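Local coordinates for protein kappa-carrageenase (Pseudoalteromonas carrageenovora, PDB 1DYP) that hydrolyses internal beta-1,4 linkages of kappa-carrageenan between galactose 4-sulfate and 3,6-anhydrogalactose, through the family 16 glycoside hydrolase catalytic domain described here, at residues L143-H157 with T177-R189. The protein carries 1 engineered substitution. Residues are numbered along the deposited sequence; the frame is centred on the assembly and turned at random.
Sequences LTQKSAVRESDHDLH and TNHNGYHLPFDPR
S152 and Y182 form the hydrogen-bonded pair of a short antiparallel beta contact, S152 N to Y182 O at 2.8 Å and Y182 N back to S152 O; small S152 leaves room for L184 against its CB. Further backbone bonds continue to either end, R150 O with L184 N and L156 N with N178 O, at the end of helix 175-178. N180 suits the irregular end because its amide can stand in for a peptide N-H: ND2 approaches H154 O almost in line with its C=O (2.9 Å). N178 ND2 instead meets L156 O from above the carbonyl plane.

D155 OD1 is gripped twice. H179 ND1 reaches it at 2.6 Å, on its syn side, and N180 N at 3.2 Å; the imidazole swings there because its CG lies anti to the backbone N (chi1 178°). Carboxylate and ring planes stand 57° apart, while D153 OD1 sits at the ring's edge beside CE1. An alanine at D155 would probably leave H179 ND1 and N180 N without their acceptor and the imidazole free to turn.

R150 is long enough to lay one guanidinium face over the F186–D187 peptide and still reach two waters, which link NH1 to L184 O and NE to D187 OD2. Over the guanidinium face of R189, held side-on by D187, rests branched V149's CG2, 3.4 Å from NE. Compact, apolar P188 places CB 3.8 Å from L143 CD2.

In this GH16 beta-jelly-roll, strand 181-183 borders strand 151-162, which also pairs with strand 133-139, bearer of the nucleophile E137; nearby, H157 NE2 binds cadmium beside E137 and D139. Strands 203-208 and 211-217 pack against H154, L156 and N180.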
ATOM      1  N   LEU A 143      -3.694   5.305  -4.921  1.00  6.86           N
ATOM      2  CA  LEU A 143      -4.575   6.285  -5.525  1.00  6.76           C
ATOM      3  C   LEU A 143      -4.246   7.718  -5.161  1.00  6.87           C
ATOM      4  O   LEU A 143      -3.584   7.997  -4.160  1.00  6.70           O
ATOM      5  CB  LEU A 143      -6.022   6.006  -5.109  1.00  6.90           C
ATOM      6  CG  LEU A 143      -6.652   4.696  -5.575  1.00  6.62           C
ATOM      7  CD1 LEU A 143      -7.998   4.499  -4.885  1.00  6.88           C
ATOM      8  CD2 LEU A 143      -6.820   4.725  -7.086  1.00  6.93           C
ATOM      9  N   THR A 144      -4.723   8.614  -6.011  1.00  6.68           N
ATOM     10  CA  THR A 144      -4.603  10.046  -5.820  1.00  6.77           C
ATOM     11  C   THR A 144      -3.304  10.592  -5.227  1.00  6.97           C
ATOM     12  O   THR A 144      -3.337  11.372  -4.279  1.00  7.02           O
ATOM     13  CB  THR A 144      -5.806  10.544  -4.969  1.00  6.62           C
ATOM     14  OG1 THR A 144      -5.826   9.871  -3.700  1.00  6.49           O
ATOM     15  CG2 THR A 144      -7.113  10.239  -5.691  1.00  7.26           C
ATOM     16  N   GLN A 145      -2.163  10.191  -5.780  1.00  7.09           N
ATOM     17  CA  GLN A 145      -0.895  10.716  -5.287  1.00  7.59           C
ATOM     18  C   GLN A 145      -0.128  11.422  -6.402  1.00  8.01           C
ATOM     19  O   GLN A 145       1.038  11.777  -6.239  1.00  8.07           O
ATOM     20  CB  GLN A 145      -0.034   9.609  -4.666  1.00  7.81           C
ATOM     21  CG  GLN A 145       0.486   8.564  -5.634  1.00  7.71           C
ATOM     22  CD  GLN A 145       1.546   7.675  -5.002  1.00  7.90           C
ATOM     23  OE1 GLN A 145       1.912   7.855  -3.837  1.00  8.10           O
ATOM     24  NE2 GLN A 145       2.049   6.715  -5.771  1.00  7.64           N
ATOM     25  N   LYS A 146      -0.790  11.621  -7.539  1.00  8.41           N
ATOM     26  CA  LYS A 146      -0.174  12.310  -8.669  1.00  9.22           C
ATOM     27  C   LYS A 146      -0.893  13.641  -8.902  1.00  9.44           C
ATOM     28  O   LYS A 146      -1.780  14.012  -8.132  1.00  9.64           O
ATOM     29  CB  LYS A 146      -0.220  11.435  -9.924  1.00  9.37           C
ATOM     30  CG  LYS A 146       0.717  10.219  -9.893  1.00 10.07           C
ATOM     31  CD  LYS A 146       2.186  10.634  -9.952  1.00 10.27           C
ATOM     32  CE  LYS A 146       3.115   9.429 -10.124  1.00 11.25           C
ATOM     33  NZ  LYS A 146       3.225   8.601  -8.897  1.00 11.54           N
ATOM     34  N   SER A 147      -0.523  14.354  -9.961  1.00  9.94           N
ATOM     35  CA  SER A 147      -1.119  15.661 -10.238  1.00 10.41           C
ATOM     36  C   SER A 147      -2.619  15.639 -10.532  1.00 10.52           C
ATOM     37  O   SER A 147      -3.349  16.530 -10.098  1.00 11.26           O
ATOM     38  CB  SER A 147      -0.384  16.341 -11.401  1.00 10.65           C
ATOM     39  OG  SER A 147      -0.701  15.736 -12.639  0.50 11.13           O
ATOM     40  N   ALA A 148      -3.071  14.632 -11.273  1.00 10.64           N
ATOM     41  CA  ALA A 148      -4.484  14.509 -11.625  1.00 10.57           C
ATOM     42  C   ALA A 148      -5.124  13.395 -10.809  1.00 10.47           C
ATOM     43  O   ALA A 148      -4.537  12.330 -10.623  1.00 10.39           O
ATOM     44  CB  ALA A 148      -4.633  14.225 -13.111  1.00 10.73           C
ATOM     45  N   VAL A 149      -6.341  13.643 -10.338  1.00 10.50           N
ATOM     46  CA  VAL A 149      -7.049  12.680  -9.511  1.00 10.61           C
ATOM     47  C   VAL A 149      -7.264  11.306 -10.151  1.00 10.41           C
ATOM     48  O   VAL A 149      -7.320  10.302  -9.448  1.00 10.51           O
ATOM     49  CB  VAL A 149      -8.416  13.254  -9.062  1.00 10.73           C
ATOM     50  CG1 VAL A 149      -9.389  13.277 -10.238  1.00 11.21           C
ATOM     51  CG2 VAL A 149      -8.966  12.445  -7.897  1.00 11.15           C
ATOM     52  N   ARG A 150      -7.369  11.247 -11.475  1.00 10.41           N
ATOM     53  CA  ARG A 150      -7.592   9.960 -12.128  1.00 10.32           C
ATOM     54  C   ARG A 150      -6.331   9.169 -12.454  1.00  9.89           C
ATOM     55  O   ARG A 150      -6.407   8.084 -13.028  1.00  9.77           O
ATOM     56  CB  ARG A 150      -8.444  10.142 -13.389  1.00 11.21           C
ATOM     57  CG  ARG A 150      -9.844  10.635 -13.071  1.00 12.23           C
ATOM     58  CD  ARG A 150     -10.787  10.554 -14.262  1.00 13.24           C
ATOM     59  NE  ARG A 150     -12.126  10.992 -13.880  1.00 14.35           N
ATOM     60  CZ  ARG A 150     -13.211  10.848 -14.635  1.00 14.85           C
ATOM     61  NH1 ARG A 150     -13.124  10.274 -15.827  1.00 15.43           N
ATOM     62  NH2 ARG A 150     -14.386  11.277 -14.192  1.00 15.55           N
ATOM     63  N   GLU A 151      -5.172   9.699 -12.083  1.00  9.39           N
ATOM     64  CA  GLU A 151      -3.926   8.981 -12.337  1.00  9.16           C
ATOM     65  C   GLU A 151      -3.663   8.053 -11.158  1.00  8.68           C
ATOM     66  O   GLU A 151      -3.559   8.501 -10.014  1.00  8.60           O
ATOM     67  CB  GLU A 151      -2.759   9.957 -12.492  1.00  9.63           C
ATOM     68  CG  GLU A 151      -1.430   9.299 -12.863  1.00 10.04           C
ATOM     69  CD  GLU A 151      -1.480   8.585 -14.206  0.50  9.88           C
ATOM     70  OE1 GLU A 151      -2.301   8.979 -15.062  0.50 10.05           O
ATOM     71  OE2 GLU A 151      -0.690   7.641 -14.416  0.50 10.06           O
ATOM     72  N   SER A 152      -3.572   6.758 -11.438  1.00  8.16           N
ATOM     73  CA  SER A 152      -3.312   5.779 -10.390  1.00  7.49           C
ATOM     74  C   SER A 152      -1.963   5.114 -10.605  1.00  7.20           C
ATOM     75  O   SER A 152      -1.477   5.025 -11.736  1.00  6.78           O
ATOM     76  CB  SER A 152      -4.411   4.711 -10.363  1.00  7.53           C
ATOM     77  OG  SER A 152      -4.509   4.029 -11.604  1.00  7.39           O
ATOM     78  N   ASP A 153      -1.353   4.657  -9.517  1.00  6.75           N
ATOM     79  CA  ASP A 153      -0.066   3.978  -9.596  1.00  6.76           C
ATOM     80  C   ASP A 153      -0.190   2.522  -9.148  1.00  6.53           C
ATOM     81  O   ASP A 153      -0.897   2.206  -8.198  1.00  6.47           O
ATOM     82  CB  ASP A 153       0.964   4.701  -8.739  1.00  7.23           C
ATOM     83  CG  ASP A 153       1.216   6.101  -9.218  1.00  7.71           C
ATOM     84  OD1 ASP A 153       1.552   6.268 -10.409  1.00  8.24           O
ATOM     85  OD2 ASP A 153       1.074   7.030  -8.407  1.00  8.54           O
ATOM     86  N   HIS A 154       0.501   1.633  -9.850  1.00  6.43           N
ATOM     87  CA  HIS A 154       0.487   0.197  -9.561  1.00  6.50           C
ATOM     88  C   HIS A 154       1.963  -0.123  -9.666  1.00  6.47           C
ATOM     89  O   HIS A 154       2.448  -0.597 -10.694  1.00  6.48           O
ATOM     90  CB  HIS A 154      -0.356  -0.488 -10.634  1.00  6.58           C
ATOM     91  CG  HIS A 154      -1.695   0.160 -10.831  1.00  6.63           C
ATOM     92  ND1 HIS A 154      -2.802  -0.172 -10.083  1.00  6.21           N
ATOM     93  CD2 HIS A 154      -2.087   1.176 -11.636  1.00  6.73           C
ATOM     94  CE1 HIS A 154      -3.817   0.611 -10.410  1.00  6.53           C
ATOM     95  NE2 HIS A 154      -3.406   1.440 -11.350  1.00  6.34           N
ATOM     96  N   ASP A 155       2.673   0.187  -8.586  1.00  6.48           N
ATOM     97  CA  ASP A 155       4.121   0.046  -8.536  1.00  6.57           C
ATOM     98  C   ASP A 155       4.752  -1.092  -7.732  1.00  6.46           C
ATOM     99  O   ASP A 155       4.077  -1.925  -7.109  1.00  6.57           O
ATOM    100  CB  ASP A 155       4.710   1.358  -8.023  1.00  6.51           C
ATOM    101  CG  ASP A 155       4.331   2.538  -8.879  1.00  6.65           C
ATOM    102  OD1 ASP A 155       4.108   2.326 -10.090  1.00  6.33           O
ATOM    103  OD2 ASP A 155       4.260   3.668  -8.357  1.00  6.38           O
ATOM    104  N   LEU A 156       6.082  -1.088  -7.747  1.00  6.74           N
ATOM    105  CA  LEU A 156       6.911  -2.058  -7.041  1.00  6.82           C
ATOM    106  C   LEU A 156       8.090  -1.328  -6.404  1.00  7.13           C
ATOM    107  O   LEU A 156       8.617  -0.369  -6.966  1.00  7.22           O
ATOM    108  CB  LEU A 156       7.463  -3.094  -8.017  1.00  6.86           C
ATOM    109  CG  LEU A 156       6.481  -3.975  -8.787  1.00  6.81           C
ATOM    110  CD1 LEU A 156       7.252  -4.784  -9.817  1.00  6.73           C
ATOM    111  CD2 LEU A 156       5.736  -4.893  -7.826  1.00  7.08           C
ATOM    112  N   HIS A 157       8.489  -1.789  -5.222  1.00  7.15           N
ATOM    113  CA  HIS A 157       9.633  -1.231  -4.509  1.00  7.50           C
ATOM    114  C   HIS A 157      10.447  -2.422  -4.028  1.00  7.47           C
ATOM    115  O   HIS A 157       9.889  -3.478  -3.737  1.00  7.56           O
ATOM    116  CB  HIS A 157       9.202  -0.419  -3.286  1.00  7.78           C
ATOM    117  CG  HIS A 157       8.427   0.818  -3.612  1.00  8.29           C
ATOM    118  ND1 HIS A 157       7.128   0.788  -4.072  1.00  8.43           N
ATOM    119  CD2 HIS A 157       8.760   2.127  -3.515  1.00  8.41           C
ATOM    120  CE1 HIS A 157       6.693   2.024  -4.240  1.00  8.64           C
ATOM    121  NE2 HIS A 157       7.665   2.856  -3.909  1.00  8.77           N
ATOM    122  N   THR A 177      11.009  -1.399 -14.683  1.00  8.67           N
ATOM    123  CA  THR A 177      10.803  -2.596 -13.879  1.00  8.20           C
ATOM    124  C   THR A 177       9.881  -2.381 -12.688  1.00  8.00           C
ATOM    125  O   THR A 177       9.268  -3.331 -12.202  1.00  7.87           O
ATOM    126  CB  THR A 177      12.135  -3.137 -13.318  1.00  8.26           C
ATOM    127  OG1 THR A 177      12.873  -2.057 -12.729  1.00  8.30           O
ATOM    128  CG2 THR A 177      12.958  -3.787 -14.416  1.00  8.19           C
ATOM    129  N   ASN A 178       9.764  -1.137 -12.231  1.00  7.76           N
ATOM    130  CA  ASN A 178       8.969  -0.854 -11.039  1.00  7.46           C
ATOM    131  C   ASN A 178       7.744   0.053 -11.139  1.00  7.20           C
ATOM    132  O   ASN A 178       7.057   0.251 -10.137  1.00  7.41           O
ATOM    133  CB  ASN A 178       9.890  -0.278  -9.958  1.00  7.30           C
ATOM    134  CG  ASN A 178      10.982  -1.243  -9.535  1.00  7.42           C
ATOM    135  OD1 ASN A 178      11.664  -1.838 -10.369  1.00  7.91           O
ATOM    136  ND2 ASN A 178      11.164  -1.389  -8.229  1.00  7.32           N
ATOM    137  N   HIS A 179       7.452   0.604 -12.311  1.00  7.11           N
ATOM    138  CA  HIS A 179       6.302   1.497 -12.413  1.00  7.03           C
ATOM    139  C   HIS A 179       5.265   1.164 -13.469  1.00  7.02           C
ATOM    140  O   HIS A 179       5.595   0.822 -14.603  1.00  7.17           O
ATOM    141  CB  HIS A 179       6.777   2.941 -12.637  1.00  6.69           C
ATOM    142  CG  HIS A 179       5.661   3.931 -12.810  1.00  6.93           C
ATOM    143  ND1 HIS A 179       4.655   4.088 -11.880  1.00  6.72           N
ATOM    144  CD2 HIS A 179       5.412   4.835 -13.789  1.00  7.03           C
ATOM    145  CE1 HIS A 179       3.835   5.046 -12.278  1.00  6.80           C
ATOM    146  NE2 HIS A 179       4.272   5.515 -13.432  1.00  7.01           N
ATOM    147  N   ASN A 180       4.003   1.269 -13.067  1.00  7.19           N
ATOM    148  CA  ASN A 180       2.866   1.076 -13.960  1.00  7.29           C
ATOM    149  C   ASN A 180       1.948   2.246 -13.656  1.00  7.50           C
ATOM    150  O   ASN A 180       1.282   2.260 -12.623  1.00  7.52           O
ATOM    151  CB  ASN A 180       2.098  -0.219 -13.669  1.00  7.24           C
ATOM    152  CG  ASN A 180       2.877  -1.465 -14.011  1.00  7.06           C
ATOM    153  OD1 ASN A 180       3.128  -1.768 -15.181  1.00  6.94           O
ATOM    154  ND2 ASN A 180       3.260  -2.207 -12.984  1.00  7.21           N
ATOM    155  N   GLY A 181       1.934   3.237 -14.541  1.00  7.69           N
ATOM    156  CA  GLY A 181       1.074   4.391 -14.352  1.00  8.25           C
ATOM    157  C   GLY A 181      -0.187   4.152 -15.151  1.00  8.44           C
ATOM    158  O   GLY A 181      -0.133   3.574 -16.236  1.00  8.57           O
ATOM    159  N   TYR A 182      -1.325   4.596 -14.634  1.00  8.73           N
ATOM    160  CA  TYR A 182      -2.586   4.372 -15.327  1.00  8.96           C
ATOM    161  C   TYR A 182      -3.549   5.537 -15.188  1.00  9.17           C
ATOM    162  O   TYR A 182      -3.653   6.154 -14.127  1.00  9.48           O
ATOM    163  CB  TYR A 182      -3.239   3.106 -14.769  1.00  8.65           C
ATOM    164  CG  TYR A 182      -4.553   2.706 -15.408  1.00  8.39           C
ATOM    165  CD1 TYR A 182      -4.617   2.338 -16.752  1.00  8.32           C
ATOM    166  CD2 TYR A 182      -5.718   2.619 -14.647  1.00  8.50           C
ATOM    167  CE1 TYR A 182      -5.805   1.886 -17.319  1.00  8.42           C
ATOM    168  CE2 TYR A 182      -6.915   2.168 -15.205  1.00  8.29           C
ATOM    169  CZ  TYR A 182      -6.949   1.799 -16.539  1.00  8.40           C
ATOM    170  OH  TYR A 182      -8.117   1.314 -17.080  1.00  8.70           O
ATOM    171  N   HIS A 183      -4.248   5.842 -16.274  1.00  9.45           N
ATOM    172  CA  HIS A 183      -5.238   6.900 -16.248  1.00  9.65           C
ATOM    173  C   HIS A 183      -6.579   6.194 -16.084  1.00  9.43           C
ATOM    174  O   HIS A 183      -7.070   5.539 -17.004  1.00  9.63           O
ATOM    175  CB  HIS A 183      -5.207   7.709 -17.546  1.00 10.59           C
ATOM    176  CG  HIS A 183      -6.199   8.828 -17.571  1.00 11.71           C
ATOM    177  ND1 HIS A 183      -7.498   8.661 -17.997  1.00 12.56           N
ATOM    178  CD2 HIS A 183      -6.099  10.113 -17.158  1.00 12.42           C
ATOM    179  CE1 HIS A 183      -8.158   9.796 -17.844  1.00 12.51           C
ATOM    180  NE2 HIS A 183      -7.332  10.692 -17.335  1.00 12.85           N
ATOM    181  N   LEU A 184      -7.154   6.313 -14.893  1.00  9.01           N
ATOM    182  CA  LEU A 184      -8.427   5.671 -14.593  1.00  8.87           C
ATOM    183  C   LEU A 184      -9.562   6.218 -15.448  1.00  8.96           C
ATOM    184  O   LEU A 184      -9.617   7.412 -15.738  1.00  9.00           O
ATOM    185  CB  LEU A 184      -8.776   5.870 -13.116  1.00  8.61           C
ATOM    186  CG  LEU A 184      -7.804   5.298 -12.079  1.00  8.27           C
ATOM    187  CD1 LEU A 184      -8.097   5.894 -10.705  1.00  8.06           C
ATOM    188  CD2 LEU A 184      -7.928   3.785 -12.049  1.00  8.11           C
ATOM    189  N   PRO A 185     -10.479   5.340 -15.878  1.00  9.23           N
ATOM    190  CA  PRO A 185     -11.610   5.779 -16.698  1.00  9.27           C
ATOM    191  C   PRO A 185     -12.764   6.249 -15.814  1.00  9.34           C
ATOM    192  O   PRO A 185     -13.917   6.308 -16.247  1.00  9.79           O
ATOM    193  CB  PRO A 185     -11.955   4.526 -17.495  1.00  9.16           C
ATOM    194  CG  PRO A 185     -11.678   3.437 -16.518  1.00  9.40           C
ATOM    195  CD  PRO A 185     -10.352   3.870 -15.905  1.00  9.31           C
ATOM    196  N   PHE A 186     -12.434   6.597 -14.574  1.00  8.91           N
ATOM    197  CA  PHE A 186     -13.421   7.049 -13.601  1.00  8.94           C
ATOM    198  C   PHE A 186     -12.716   7.783 -12.466  1.00  8.73           C
ATOM    199  O   PHE A 186     -11.489   7.732 -12.351  1.00  8.72           O
ATOM    200  CB  PHE A 186     -14.178   5.840 -13.037  1.00  8.88           C
ATOM    201  CG  PHE A 186     -13.280   4.784 -12.437  1.00  9.19           C
ATOM    202  CD1 PHE A 186     -12.738   4.950 -11.166  1.00  9.14           C
ATOM    203  CD2 PHE A 186     -12.957   3.634 -13.155  1.00  9.23           C
ATOM    204  CE1 PHE A 186     -11.887   3.989 -10.617  1.00  9.15           C
ATOM    205  CE2 PHE A 186     -12.106   2.667 -12.615  1.00  9.49           C
ATOM    206  CZ  PHE A 186     -11.570   2.844 -11.343  1.00  9.33           C
ATOM    207  N   ASP A 187     -13.494   8.476 -11.641  1.00  8.70           N
ATOM    208  CA  ASP A 187     -12.939   9.179 -10.489  1.00  8.61           C
ATOM    209  C   ASP A 187     -12.919   8.112  -9.399  1.00  8.33           C
ATOM    210  O   ASP A 187     -13.964   7.604  -9.004  1.00  8.33           O
ATOM    211  CB  ASP A 187     -13.856  10.330 -10.073  1.00  9.17           C
ATOM    212  CG  ASP A 187     -13.247  11.193  -8.993  1.00  9.53           C
ATOM    213  OD1 ASP A 187     -12.642  10.636  -8.055  1.00  9.18           O
ATOM    214  OD2 ASP A 187     -13.378  12.433  -9.077  1.00 10.16           O
ATOM    215  N   PRO A 188     -11.728   7.754  -8.896  1.00  7.93           N
ATOM    216  CA  PRO A 188     -11.658   6.724  -7.853  1.00  7.91           C
ATOM    217  C   PRO A 188     -12.318   7.085  -6.528  1.00  8.07           C
ATOM    218  O   PRO A 188     -12.436   6.241  -5.646  1.00  7.81           O
ATOM    219  CB  PRO A 188     -10.161   6.483  -7.709  1.00  7.71           C
ATOM    220  CG  PRO A 188      -9.586   7.834  -7.977  1.00  7.56           C
ATOM    221  CD  PRO A 188     -10.397   8.327  -9.164  1.00  7.69           C
ATOM    222  N   ARG A 189     -12.751   8.335  -6.396  1.00  8.24           N
ATOM    223  CA  ARG A 189     -13.402   8.785  -5.172  1.00  8.70           C
ATOM    224  C   ARG A 189     -14.906   8.553  -5.260  1.00  9.14           C
ATOM    225  O   ARG A 189     -15.630   8.733  -4.281  1.00  9.38           O
ATOM    226  CB  ARG A 189     -13.132  10.273  -4.957  1.00  8.39           C
ATOM    227  CG  ARG A 189     -11.660  10.618  -4.851  1.00  8.27           C
ATOM    228  CD  ARG A 189     -11.463  12.118  -4.812  1.00  8.23           C
ATOM    229  NE  ARG A 189     -11.867  12.735  -6.071  1.00  8.10           N
ATOM    230  CZ  ARG A 189     -11.816  14.039  -6.307  1.00  8.27           C
ATOM    231  NH1 ARG A 189     -11.385  14.867  -5.364  1.00  7.86           N
ATOM    232  NH2 ARG A 189     -12.172  14.513  -7.493  1.00  8.27           N
TER
HETATM  233  O   HOH W   1     -11.211   9.084 -17.128  1.00 23.27           O
HETATM  234  O   HOH W   2     -12.613  13.070 -11.981  1.00 25.31           O